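Side-chain contacts in nitroreductase family protein (Lactobacillus plantarum, PDB 4QLX), which reduces enone fatty acids with the help of FMN, as one step in a pathway that saturates polyunsaturated fatty acids: residues W58-V63 with S149-Q154; A70-A75 with I90-G95; D143-C148 with V189-I194. All coordinates share one frame; numbering follows the deposited sequence.

Contact 1 (W58-V63 with S149-Q154)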
loop_
_atom_site.group_PDB
_atom_site.type_symbol
_atom_site.label_atom_id
_atom_site.label_comp_id
_atom_site.label_asym_id
_atom_site.label_seq_id
_atom_site.Cartn_x
_atom_site.Cartn_y
_atom_site.Cartn_z
ATOM N N TRP A 58 -6.828 10.256 -4.407
ATOM C CA TRP A 58 -7.334 9.940 -3.066
ATOM C C TRP A 58 -7.939 11.168 -2.410
ATOM O O TRP A 58 -7.592 12.293 -2.754
ATOM C CB TRP A 58 -6.220 9.383 -2.177
ATOM C CG TRP A 58 -4.881 10.078 -2.327
ATOM C CD1 TRP A 58 -4.581 11.370 -1.986
ATOM C CD2 TRP A 58 -3.667 9.507 -2.827
ATOM N NE1 TRP A 58 -3.263 11.634 -2.243
ATOM C CE2 TRP A 58 -2.674 10.504 -2.758
ATOM C CE3 TRP A 58 -3.317 8.242 -3.320
ATOM C CZ2 TRP A 58 -1.357 10.291 -3.176
ATOM C CZ3 TRP A 58 -2.005 8.024 -3.735
ATOM C CH2 TRP A 58 -1.040 9.048 -3.655
ATOM N N HIS A 59 -8.852 10.940 -1.474
ATOM C CA HIS A 59 -9.430 12.023 -0.693
ATOM C C HIS A 59 -9.620 11.540 0.732
ATOM O O HIS A 59 -10.112 10.437 0.959
ATOM C CB HIS A 59 -10.763 12.484 -1.280
ATOM C CG HIS A 59 -11.300 13.724 -0.635
ATOM N ND1 HIS A 59 -10.971 14.989 -1.071
ATOM C CD2 HIS A 59 -12.107 13.894 0.440
ATOM C CE1 HIS A 59 -11.565 15.888 -0.304
ATOM N NE2 HIS A 59 -12.262 15.250 0.622
ATOM N N PHE A 60 -9.226 12.368 1.686
ATOM C CA PHE A 60 -9.215 11.988 3.090
ATOM C C PHE A 60 -10.316 12.691 3.888
ATOM O O PHE A 60 -10.496 13.899 3.775
ATOM C CB PHE A 60 -7.847 12.304 3.685
ATOM C CG PHE A 60 -6.696 11.714 2.901
ATOM C CD1 PHE A 60 -6.362 10.377 3.039
ATOM C CD2 PHE A 60 -5.964 12.492 2.018
ATOM C CE1 PHE A 60 -5.316 9.827 2.325
ATOM C CE2 PHE A 60 -4.925 11.950 1.306
ATOM C CZ PHE A 60 -4.593 10.614 1.466
ATOM N N VAL A 61 -11.064 11.944 4.695
ATOM C CA VAL A 61 -12.009 12.586 5.596
ATOM C C VAL A 61 -11.683 12.183 7.036
ATOM O O VAL A 61 -11.752 11.009 7.382
ATOM C CB VAL A 61 -13.462 12.222 5.265
ATOM C CG1 VAL A 61 -14.418 12.897 6.257
ATOM C CG2 VAL A 61 -13.800 12.609 3.844
ATOM N N VAL A 62 -11.284 13.160 7.847
ATOM C CA VAL A 62 -10.830 12.894 9.206
ATOM C C VAL A 62 -12.001 12.977 10.171
ATOM O O VAL A 62 -12.704 13.992 10.241
ATOM C CB VAL A 62 -9.735 13.866 9.654
ATOM C CG1 VAL A 62 -9.341 13.590 11.126
ATOM C CG2 VAL A 62 -8.517 13.771 8.740
ATOM N N VAL A 63 -12.202 11.887 10.903
ATOM C CA VAL A 63 -13.261 11.773 11.887
ATOM C C VAL A 63 -12.603 11.674 13.256
ATOM O O VAL A 63 -11.941 10.679 13.543
ATOM C CB VAL A 63 -14.131 10.530 11.616
ATOM C CG1 VAL A 63 -15.285 10.443 12.603
ATOM C CG2 VAL A 63 -14.647 10.551 10.187
ATOM N N SER A 149 -5.598 2.571 -1.932
ATOM C CA SER A 149 -5.087 1.430 -1.181
ATOM C C SER A 149 -3.597 1.595 -0.911
ATOM O O SER A 149 -3.124 1.243 0.164
ATOM C CB SER A 149 -5.366 0.122 -1.943
ATOM O OG SER A 149 -6.755 -0.012 -2.226
ATOM N N VAL A 150 -2.837 2.130 -1.869
ATOM C CA VAL A 150 -1.407 2.266 -1.601
ATOM C C VAL A 150 -1.143 3.406 -0.625
ATOM O O VAL A 150 -0.198 3.322 0.169
ATOM C CB VAL A 150 -0.550 2.470 -2.886
ATOM C CG1 VAL A 150 -0.716 1.279 -3.839
ATOM C CG2 VAL A 150 -0.873 3.802 -3.591
ATOM N N VAL A 151 -1.949 4.470 -0.665
ATOM C CA VAL A 151 -1.750 5.541 0.306
ATOM C C VAL A 151 -2.243 5.063 1.682
ATOM O O VAL A 151 -1.671 5.424 2.714
ATOM C CB VAL A 151 -2.443 6.884 -0.124
ATOM C CG1 VAL A 151 -3.946 6.849 0.120
ATOM C CG2 VAL A 151 -1.840 8.062 0.634
ATOM N N GLY A 152 -3.276 4.222 1.700
ATOM C CA GLY A 152 -3.762 3.656 2.959
ATOM C C GLY A 152 -2.728 2.770 3.629
ATOM O O GLY A 152 -2.512 2.820 4.850
ATOM N N MET A 153 -2.089 1.937 2.819
ATOM C CA MET A 153 -0.993 1.099 3.297
ATOM C C MET A 153 0.137 1.959 3.862
ATOM O O MET A 153 0.690 1.643 4.900
ATOM C CB MET A 153 -0.463 0.201 2.165
ATOM C CG MET A 153 0.584 -0.854 2.635
ATOM S SD MET A 153 -0.061 -2.069 3.814
ATOM C CE MET A 153 0.808 -1.617 5.319
ATOM N N GLN A 154 0.484 3.060 3.198
ATOM C CA GLN A 154 1.553 3.888 3.744
ATOM C C GLN A 154 1.101 4.536 5.052
ATOM O O GLN A 154 1.898 4.677 5.968
ATOM C CB GLN A 154 2.031 4.943 2.728
ATOM C CG GLN A 154 2.888 4.306 1.627
ATOM C CD GLN A 154 4.054 5.178 1.166
ATOM O OE1 GLN A 154 5.143 4.670 0.882
ATOM N NE2 GLN A 154 3.832 6.496 1.093
#
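Trp-58 and Phe-60, two residues apart on strand 58-63, meet Val-151 of helix 137-161 and so pack the antiparallel sheet of the nitroreductase fold against its long helix at the subunit interface. The short strand and helix axes are inclined by 48° and approach to 9.7 Å, a gap filled mainly by one valine and two aromatic rings. Val-151 lies over one face of the indole: its CB stands 3.6 Å above the ring plane, offset toward the rim, and 3.9 Å from the centroid of the six-membered ring, a CH-pi contact. The nearest indole atom is CE3, 3.6 Å from that CB. Trp-58 reaches this position because its CG sits in the crowded place between backbone N and carbonyl carbon (chi1 41°), which brings the benzo part of the indole up against the helix. Phe-60 approaches the same valine differently. It presents its edge rather than a face, with Val-151 CG2 close to the plane of the ring at 3.8 Å from CZ, while Val-151 CG1 lies 4.0 Å from CE1. The branches of Val-151 are thereby shared: with CG1 between N and the carbonyl carbon (chi1 77°), this methyl reaches both rings, 3.8 Å from Trp-58 CE3. Apolar packing alone carries the contact, and no hydrogen bond crosses it. Elsewhere, Phe-60 also touches Ile-43 of helix 36-46, and the indole rests on Ser-51, an FMN-binding residue. The neighbouring residue on the helix, Val-150, packs on Met-153 of the second subunit. This valine makes a looser approach to the indole, its CG2 lying obliquely 4.4 Å from Trp-58 CZ3.

Contact 2 (A70-A75 with I90-G95)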
loop_
_atom_site.group_PDB
_atom_site.type_symbol
_atom_site.label_atom_id
_atom_site.label_comp_id
_atom_site.label_asym_id
_atom_site.label_seq_id
_atom_site.Cartn_x
_atom_site.Cartn_y
_atom_site.Cartn_z
ATOM N N ALA A 70 -20.398 9.701 15.622
ATOM C CA ALA A 70 -21.786 9.251 15.640
ATOM C C ALA A 70 -22.388 9.332 14.246
ATOM O O ALA A 70 -23.154 8.457 13.830
ATOM C CB ALA A 70 -22.609 10.081 16.639
ATOM N N LYS A 71 -22.026 10.386 13.522
ATOM C CA LYS A 71 -22.471 10.557 12.149
ATOM C C LYS A 71 -21.802 9.536 11.223
ATOM O O LYS A 71 -22.440 8.959 10.346
ATOM C CB LYS A 71 -22.173 11.981 11.675
ATOM C CG LYS A 71 -22.363 12.198 10.193
ATOM C CD LYS A 71 -23.819 12.036 9.779
ATOM C CE LYS A 71 -24.108 12.857 8.532
ATOM N NZ LYS A 71 -25.441 12.554 7.948
ATOM N N PHE A 72 -20.504 9.339 11.421
ATOM C CA PHE A 72 -19.724 8.383 10.644
ATOM C C PHE A 72 -20.275 6.968 10.822
ATOM O O PHE A 72 -20.517 6.256 9.848
ATOM C CB PHE A 72 -18.261 8.475 11.079
ATOM C CG PHE A 72 -17.340 7.511 10.399
ATOM C CD1 PHE A 72 -17.152 7.546 9.025
ATOM C CD2 PHE A 72 -16.597 6.612 11.143
ATOM C CE1 PHE A 72 -16.268 6.668 8.402
ATOM C CE2 PHE A 72 -15.714 5.728 10.519
ATOM C CZ PHE A 72 -15.552 5.766 9.151
ATOM N N LYS A 73 -20.500 6.573 12.071
ATOM C CA LYS A 73 -20.971 5.219 12.370
ATOM C C LYS A 73 -22.265 4.833 11.659
ATOM O O LYS A 73 -22.558 3.650 11.513
ATOM C CB LYS A 73 -21.151 5.042 13.872
ATOM C CG LYS A 73 -19.838 4.937 14.593
ATOM C CD LYS A 73 -19.978 4.254 15.926
ATOM C CE LYS A 73 -20.772 5.075 16.908
ATOM N NZ LYS A 73 -20.587 4.521 18.274
ATOM N N GLN A 74 -23.025 5.820 11.194
ATOM C CA GLN A 74 -24.249 5.537 10.444
ATOM C C GLN A 74 -23.992 4.687 9.203
ATOM O O GLN A 74 -24.889 4.009 8.716
ATOM C CB GLN A 74 -24.925 6.834 10.021
ATOM C CG GLN A 74 -25.378 7.731 11.154
ATOM C CD GLN A 74 -26.068 8.971 10.616
ATOM O OE1 GLN A 74 -25.947 9.298 9.424
ATOM N NE2 GLN A 74 -26.807 9.659 11.479
ATOM N N ALA A 75 -22.766 4.749 8.685
ATOM C CA ALA A 75 -22.403 4.061 7.448
ATOM C C ALA A 75 -21.286 3.039 7.696
ATOM O O ALA A 75 -20.655 2.555 6.757
ATOM C CB ALA A 75 -21.980 5.076 6.382
ATOM N N ILE A 90 -10.216 8.585 12.972
ATOM C CA ILE A 90 -10.354 7.702 11.831
ATOM C C ILE A 90 -10.097 8.551 10.587
ATOM O O ILE A 90 -10.602 9.666 10.476
ATOM C CB ILE A 90 -11.737 7.034 11.758
ATOM C CG1 ILE A 90 -12.020 6.252 13.048
ATOM C CG2 ILE A 90 -11.840 6.114 10.541
ATOM C CD1 ILE A 90 -12.761 7.075 14.105
ATOM N N VAL A 91 -9.273 8.039 9.683
ATOM C CA VAL A 91 -9.057 8.703 8.413
ATOM C C VAL A 91 -9.726 7.864 7.336
ATOM O O VAL A 91 -9.247 6.768 6.995
ATOM C CB VAL A 91 -7.571 8.893 8.117
ATOM C CG1 VAL A 91 -7.368 9.483 6.717
ATOM C CG2 VAL A 91 -6.937 9.775 9.188
ATOM N N PHE A 92 -10.858 8.344 6.825
ATOM C CA PHE A 92 -11.517 7.597 5.769
ATOM C C PHE A 92 -10.998 8.017 4.405
ATOM O O PHE A 92 -10.849 9.213 4.128
ATOM C CB PHE A 92 -13.040 7.751 5.803
ATOM C CG PHE A 92 -13.728 6.742 4.940
ATOM C CD1 PHE A 92 -14.071 5.496 5.451
ATOM C CD2 PHE A 92 -13.942 6.997 3.592
ATOM C CE1 PHE A 92 -14.657 4.541 4.648
ATOM C CE2 PHE A 92 -14.528 6.047 2.778
ATOM C CZ PHE A 92 -14.887 4.820 3.295
ATOM N N ILE A 93 -10.747 7.030 3.550
ATOM C CA ILE A 93 -10.190 7.295 2.237
ATOM C C ILE A 93 -11.219 7.000 1.151
ATOM O O ILE A 93 -11.790 5.914 1.082
ATOM C CB ILE A 93 -8.891 6.479 1.991
ATOM C CG1 ILE A 93 -7.969 6.595 3.211
ATOM C CG2 ILE A 93 -8.166 6.994 0.731
ATOM C CD1 ILE A 93 -6.734 5.683 3.163
ATOM N N ALA A 94 -11.475 8.001 0.320
ATOM C CA ALA A 94 -12.390 7.838 -0.795
ATOM C C ALA A 94 -11.618 8.088 -2.088
ATOM O O ALA A 94 -10.649 8.838 -2.095
ATOM C CB ALA A 94 -13.572 8.782 -0.670
ATOM N N GLY A 95 -12.040 7.447 -3.170
ATOM C CA GLY A 95 -11.357 7.576 -4.442
ATOM C C GLY A 95 -11.946 8.712 -5.249
ATOM O O GLY A 95 -13.158 8.915 -5.250
#
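The ring of Phe-72 receives Phe-92 at its edge: CD1 of Phe-92 lies near the plane of the Phe-72 ring, 3.9 Å from CE1 and 4.0 Å from CZ. Neighbouring Ile-90 comes in obliquely, its CG2 methyl 3.9 Å from Phe-72 CE2. The outer rim of one phenyl ring, CE1, CZ and CE2, is thus divided between two residues of strand 89-96, with CZ in touch with both. As side chains, Phe-72 and Phe-92 cross at about a right angle, whereas Phe-72 and Ile-90 meet on a slant. An extended first torsion, with CG opposite the backbone N (chi1 178°), carries the phenyl ring out from helix 66-72 to the sheet. Phe-92 has a similar torsion (chi1 -166°), and Ile-90 directs CG2 rather than its longer branch at the phenyl rim. Ala-75 N donates to Phe-72 O at 2.9 Å, closing a turn just after the ring-bearing residue. Met-177 of helix 177-181 touches both phenylalanines, and Val-84 touches Phe-72 and Ile-90, which completes an apolar cluster. Shortening Phe-72 to an alanine is likely to open a gap between helix and strand, leaving Ile-90 CG2 and Phe-92 CD1 without their partner. Val-91 and Ile-93, the alternate residues of the strand, serve the other side of the sheet: Val-91 points away from Phe-72, and Ile-93 packs on Gly-152. Two-sided packing of this kind belongs to the alpha+beta nitroreductase fold, in which helices lie against both faces of an antiparallel sheet.

Contact 3 (D143-C148 with V189-I194)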
loop_
_atom_site.group_PDB
_atom_site.type_symbol
_atom_site.label_atom_id
_atom_site.label_comp_id
_atom_site.label_asym_id
_atom_site.label_seq_id
_atom_site.Cartn_x
_atom_site.Cartn_y
_atom_site.Cartn_z
ATOM N N ASP A 143 -9.171 2.282 -10.864
ATOM C CA ASP A 143 -7.977 3.122 -10.831
ATOM C C ASP A 143 -7.884 3.895 -9.509
ATOM O O ASP A 143 -6.844 3.912 -8.843
ATOM C CB ASP A 143 -7.993 4.092 -12.022
ATOM C CG ASP A 143 -6.828 5.073 -12.017
ATOM O OD1 ASP A 143 -6.926 6.149 -11.372
ATOM O OD2 ASP A 143 -5.818 4.783 -12.704
ATOM N N ALA A 144 -8.975 4.542 -9.127
ATOM C CA ALA A 144 -8.942 5.343 -7.918
ATOM C C ALA A 144 -8.780 4.428 -6.697
ATOM O O ALA A 144 -8.106 4.793 -5.735
ATOM C CB ALA A 144 -10.201 6.197 -7.807
ATOM N N THR A 145 -9.370 3.235 -6.746
ATOM C CA THR A 145 -9.277 2.294 -5.612
ATOM C C THR A 145 -7.825 1.862 -5.365
ATOM O O THR A 145 -7.370 1.788 -4.218
ATOM C CB THR A 145 -10.178 1.039 -5.827
ATOM O OG1 THR A 145 -11.564 1.423 -5.830
ATOM C CG2 THR A 145 -9.950 -0.003 -4.738
ATOM N N ILE A 146 -7.082 1.610 -6.433
ATOM C CA ILE A 146 -5.673 1.266 -6.273
ATOM C C ILE A 146 -4.868 2.382 -5.594
ATOM O O ILE A 146 -4.146 2.114 -4.647
ATOM C CB ILE A 146 -5.014 0.933 -7.621
ATOM C CG1 ILE A 146 -5.693 -0.274 -8.263
ATOM C CG2 ILE A 146 -3.533 0.645 -7.419
ATOM C CD1 ILE A 146 -5.157 -0.604 -9.666
ATOM N N ASP A 147 -4.996 3.623 -6.073
ATOM C CA ASP A 147 -4.323 4.769 -5.438
ATOM C C ASP A 147 -4.666 4.873 -3.931
ATOM O O ASP A 147 -3.805 5.130 -3.090
ATOM C CB ASP A 147 -4.711 6.084 -6.114
ATOM C CG ASP A 147 -4.167 6.231 -7.539
ATOM O OD1 ASP A 147 -3.416 5.354 -8.031
ATOM O OD2 ASP A 147 -4.514 7.256 -8.170
ATOM N N CYS A 148 -5.937 4.690 -3.606
ATOM C CA CYS A 148 -6.393 4.826 -2.223
ATOM C C CYS A 148 -5.839 3.727 -1.333
ATOM O O CYS A 148 -5.653 3.914 -0.133
ATOM C CB CYS A 148 -7.913 4.806 -2.160
ATOM S SG CYS A 148 -8.661 6.322 -2.750
ATOM N N VAL A 189 -15.752 7.650 -4.544
ATOM C CA VAL A 189 -16.126 6.279 -4.209
ATOM C C VAL A 189 -15.471 5.831 -2.890
ATOM O O VAL A 189 -14.293 6.089 -2.644
ATOM C CB VAL A 189 -15.744 5.296 -5.346
ATOM C CG1 VAL A 189 -16.511 5.640 -6.632
ATOM C CG2 VAL A 189 -14.243 5.307 -5.601
ATOM N N PRO A 190 -16.228 5.144 -2.031
ATOM C CA PRO A 190 -15.638 4.748 -0.753
ATOM C C PRO A 190 -14.654 3.595 -0.914
ATOM O O PRO A 190 -14.895 2.705 -1.731
ATOM C CB PRO A 190 -16.852 4.324 0.073
ATOM C CG PRO A 190 -17.838 3.860 -0.940
ATOM C CD PRO A 190 -17.605 4.648 -2.193
ATOM N N VAL A 191 -13.563 3.611 -0.153
ATOM C CA VAL A 191 -12.583 2.538 -0.229
ATOM C C VAL A 191 -12.333 1.891 1.138
ATOM O O VAL A 191 -12.669 0.724 1.341
ATOM C CB VAL A 191 -11.256 3.044 -0.825
ATOM C CG1 VAL A 191 -10.179 1.962 -0.760
ATOM C CG2 VAL A 191 -11.479 3.508 -2.278
ATOM N N MET A 192 -11.754 2.637 2.071
ATOM C CA MET A 192 -11.457 2.079 3.388
ATOM C C MET A 192 -11.287 3.153 4.456
ATOM O O MET A 192 -10.923 4.288 4.163
ATOM C CB MET A 192 -10.190 1.202 3.343
ATOM C CG MET A 192 -8.892 1.984 3.083
ATOM S SD MET A 192 -7.357 1.030 3.229
ATOM C CE MET A 192 -7.334 0.173 1.652
ATOM N N GLY A 193 -11.554 2.777 5.705
ATOM C CA GLY A 193 -11.227 3.626 6.836
ATOM C C GLY A 193 -9.909 3.194 7.452
ATOM O O GLY A 193 -9.541 2.016 7.405
ATOM N N ILE A 194 -9.178 4.153 8.001
ATOM C CA ILE A 194 -7.980 3.857 8.781
ATOM C C ILE A 194 -8.205 4.382 10.195
ATOM O O ILE A 194 -8.205 5.594 10.413
ATOM C CB ILE A 194 -6.706 4.506 8.198
ATOM C CG1 ILE A 194 -6.482 4.133 6.719
ATOM C CG2 ILE A 194 -5.483 4.160 9.036
ATOM C CD1 ILE A 194 -6.315 2.659 6.441
#
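Where helix 137-161 of the dimer interface lies along strand 188-197, Cys-148 and Thr-145 meet Val-191. Helix and strand run almost in the same direction, their short axes 14° apart with a closest approach of 8.8 Å. Cys-148 makes the main contact through CB, which rests on both methyls of Val-191, at 3.8 Å from CG2 and 3.9 Å from CG1. Its sulfur follows alongside, SG 4.0 Å from Val-191 CG2. With Val-191 CG1 anti to the backbone N (chi1 174°), CG2 falls opposite the carbonyl carbon and extends to Thr-145, where OG1 lies 4.1 Å away. That contact is purely steric, since the hydroxyl is hydrogen-bonded to Lys-141 O one turn earlier in the helix. The strand is irregular here: Val-191 and Met-192 both face Ile-93 on the neighbouring strand, a classic beta bulge. Within it, Val-191 points at the helix, while the side chain of Met-192 runs extended to its sulfur and turns only at the end, bringing CE to 4.5 Å from Cys-148 O. Both bulge residues also pack on Ile-146 of the second subunit. In this chain Ile-146 points away from the strand and touches FMN, as does Asp-147, whose carboxylate accepts hydrogen bonds from the backbone N atoms of Ala-52 and Ser-57.

Overall arrangement
From the N terminus, after two helices the chain lays down strand 58-63, the first of the sheet, which contact 1 later joins to helix 137-161. Before that loop closes, contact 2 completes a much shorter one within it, from helix 66-72 back to strand 89-96. Contact 3 opens in helix 137-161 before contact 1 closes, and ends on strand 188-197, so these two loops cross; contacts 2 and 3 follow in series. The sheet joins all three: Val-63 N to Ile-90 O links contacts 1 and 2, and Gly-95 N to Val-189 O links contacts 2 and 3. Contacts 1 and 3 fix consecutive turns of one helix beside the second subunit.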